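Local coordinates for protein probable CoA-transferase alpha subunit (Rhodococcus jostii, PDB 6COJ) that probably acts as the alpha subunit of a CoA-transferase-family enzyme and holds a spirocyclic CoA thioester in its pocket, at residues E211-V215 with L237-D243. The protein carries 1 engineered substitution. Residues are numbered along the deposited sequence; the frame is centred on the assembly and turned at random.
Sequences EKRFV and LNRMMVD
Asp243 grips Arg213 twice through one oxygen. Asp243 OD2 accepts from the Arg213 backbone N at 2.8 Å on its anti lone pair and from Arg213 NE at 3.0 Å on the syn side; the second bond, a salt bridge, lies nearly in the guanidinium plane but well out of the carboxylate plane. Going the other way, Asp243 N donates to Arg213 O (2.8 Å), so backbone and side chain together tie the loop to the strand just where strand 244-247 begins, alongside 213-217 in the parallel sheet. Arg213 is far from extended: bends at chi2 (80°) and chi3 (57°) fold its chain back over the loop, laying the guanidinium face on the Met241-Val242 peptide, with Met241 C over its centre. From there Arg213 NH2 reaches Met240 O at 2.9 Å, a bond arriving above the carbonyl plane, while a water joins Arg213 NH1 to the same oxygen and NH1 also bonds Cys207 O. Two residues along, Val215 CG1 meets Val242 CG1 at 3.6 Å, the side chains crossing nearly at right angles. A leucine in place of Arg213 would probably leave the Asp243 carboxylate without this salt bridge and Met240 O without its direct donor. Pairing with the guanidinium is likely to keep Asp243 ionised.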
# COMPACT_ATOMS: atom_id res chain seq x y z
N GLU A 211 -7.20 -17.09 6.52
CA GLU A 211 -7.40 -17.59 7.88
C GLU A 211 -6.20 -18.39 8.37
O GLU A 211 -5.71 -18.17 9.48
CB GLU A 211 -8.65 -18.45 7.91
CG GLU A 211 -9.01 -19.01 9.27
CD GLU A 211 -9.52 -17.95 10.22
OE1 GLU A 211 -9.49 -18.20 11.45
OE2 GLU A 211 -9.96 -16.88 9.74
N LYS A 212 -5.73 -19.35 7.56
CA LYS A 212 -4.59 -20.19 7.91
C LYS A 212 -3.44 -19.89 6.95
O LYS A 212 -3.64 -19.90 5.73
CB LYS A 212 -4.94 -21.68 7.76
CG LYS A 212 -6.10 -22.16 8.61
CD LYS A 212 -6.41 -23.62 8.25
CE LYS A 212 -7.79 -24.05 8.72
NZ LYS A 212 -7.94 -23.91 10.19
N ARG A 213 -2.26 -19.61 7.48
CA ARG A 213 -1.16 -19.07 6.68
C ARG A 213 0.07 -19.95 6.86
O ARG A 213 0.57 -20.11 7.98
CB ARG A 213 -0.85 -17.64 7.12
CG ARG A 213 -1.87 -16.60 6.64
CD ARG A 213 -3.13 -16.56 7.47
NE ARG A 213 -2.86 -16.30 8.89
CZ ARG A 213 -2.72 -15.08 9.40
NH1 ARG A 213 -2.83 -14.02 8.62
NH2 ARG A 213 -2.49 -14.93 10.70
N PHE A 214 0.58 -20.49 5.75
CA PHE A 214 1.76 -21.33 5.78
C PHE A 214 2.83 -20.71 4.90
O PHE A 214 2.58 -20.40 3.73
CB PHE A 214 1.41 -22.75 5.33
CG PHE A 214 0.38 -23.37 6.21
CD1 PHE A 214 0.72 -23.82 7.47
CD2 PHE A 214 -0.96 -23.36 5.84
CE1 PHE A 214 -0.23 -24.33 8.31
CE2 PHE A 214 -1.92 -23.88 6.68
CZ PHE A 214 -1.56 -24.36 7.92
N VAL A 215 4.01 -20.47 5.48
CA VAL A 215 5.16 -19.93 4.76
C VAL A 215 6.25 -20.98 4.75
O VAL A 215 6.65 -21.48 5.81
CB VAL A 215 5.67 -18.60 5.35
CG1 VAL A 215 6.07 -18.74 6.81
CG2 VAL A 215 6.83 -18.07 4.53
N LEU A 237 6.59 -10.31 6.57
CA LEU A 237 5.67 -11.03 7.44
C LEU A 237 6.09 -10.85 8.89
O LEU A 237 7.27 -10.98 9.22
CB LEU A 237 5.63 -12.53 7.12
CG LEU A 237 5.32 -12.95 5.68
CD1 LEU A 237 5.12 -14.46 5.58
CD2 LEU A 237 4.10 -12.24 5.13
N ASN A 238 5.12 -10.55 9.74
CA ASN A 238 5.30 -10.55 11.19
C ASN A 238 4.53 -11.74 11.78
O ASN A 238 3.87 -12.49 11.06
CB ASN A 238 4.93 -9.18 11.78
CG ASN A 238 3.46 -8.84 11.63
OD1 ASN A 238 2.59 -9.68 11.85
ND2 ASN A 238 3.18 -7.61 11.23
N ARG A 239 4.63 -11.90 13.10
CA ARG A 239 4.10 -13.13 13.71
C ARG A 239 2.59 -13.23 13.60
O ARG A 239 2.06 -14.35 13.66
CB ARG A 239 4.54 -13.24 15.18
CG ARG A 239 6.00 -13.55 15.37
CD ARG A 239 6.35 -13.79 16.84
NE ARG A 239 6.32 -12.55 17.63
CZ ARG A 239 5.38 -12.23 18.52
NH1 ARG A 239 4.37 -13.06 18.76
NH2 ARG A 239 5.46 -11.08 19.17
N MET A 240 1.87 -12.11 13.46
CA MET A 240 0.42 -12.13 13.33
C MET A 240 -0.05 -12.55 11.96
O MET A 240 -1.26 -12.56 11.71
CB MET A 240 -0.16 -10.74 13.54
CG MET A 240 0.32 -10.07 14.75
SD MET A 240 -0.69 -8.64 15.09
CE MET A 240 -0.07 -7.45 13.92
N MET A 241 0.88 -12.83 11.05
CA MET A 241 0.52 -13.13 9.67
C MET A 241 0.81 -14.57 9.26
O MET A 241 0.61 -14.91 8.09
CB MET A 241 1.27 -12.18 8.73
CG MET A 241 0.95 -10.72 9.00
SD MET A 241 2.06 -9.54 8.19
CE MET A 241 1.58 -9.72 6.48
N VAL A 242 1.27 -15.41 10.19
CA VAL A 242 1.76 -16.75 9.87
C VAL A 242 1.29 -17.73 10.93
O VAL A 242 1.37 -17.45 12.13
CB VAL A 242 3.30 -16.75 9.80
CG1 VAL A 242 3.83 -18.18 9.62
CG2 VAL A 242 3.79 -15.84 8.70
N ASP A 243 0.84 -18.90 10.49
CA ASP A 243 0.48 -19.96 11.42
C ASP A 243 1.44 -21.14 11.41
O ASP A 243 1.60 -21.78 12.44
CB ASP A 243 -0.95 -20.43 11.18
CG ASP A 243 -1.93 -19.28 11.26
OD1 ASP A 243 -2.09 -18.70 12.36
OD2 ASP A 243 -2.50 -18.92 10.22
O HOH W 1 -2.56 -11.23 9.46
O HOH W 2 -3.47 -16.76 12.86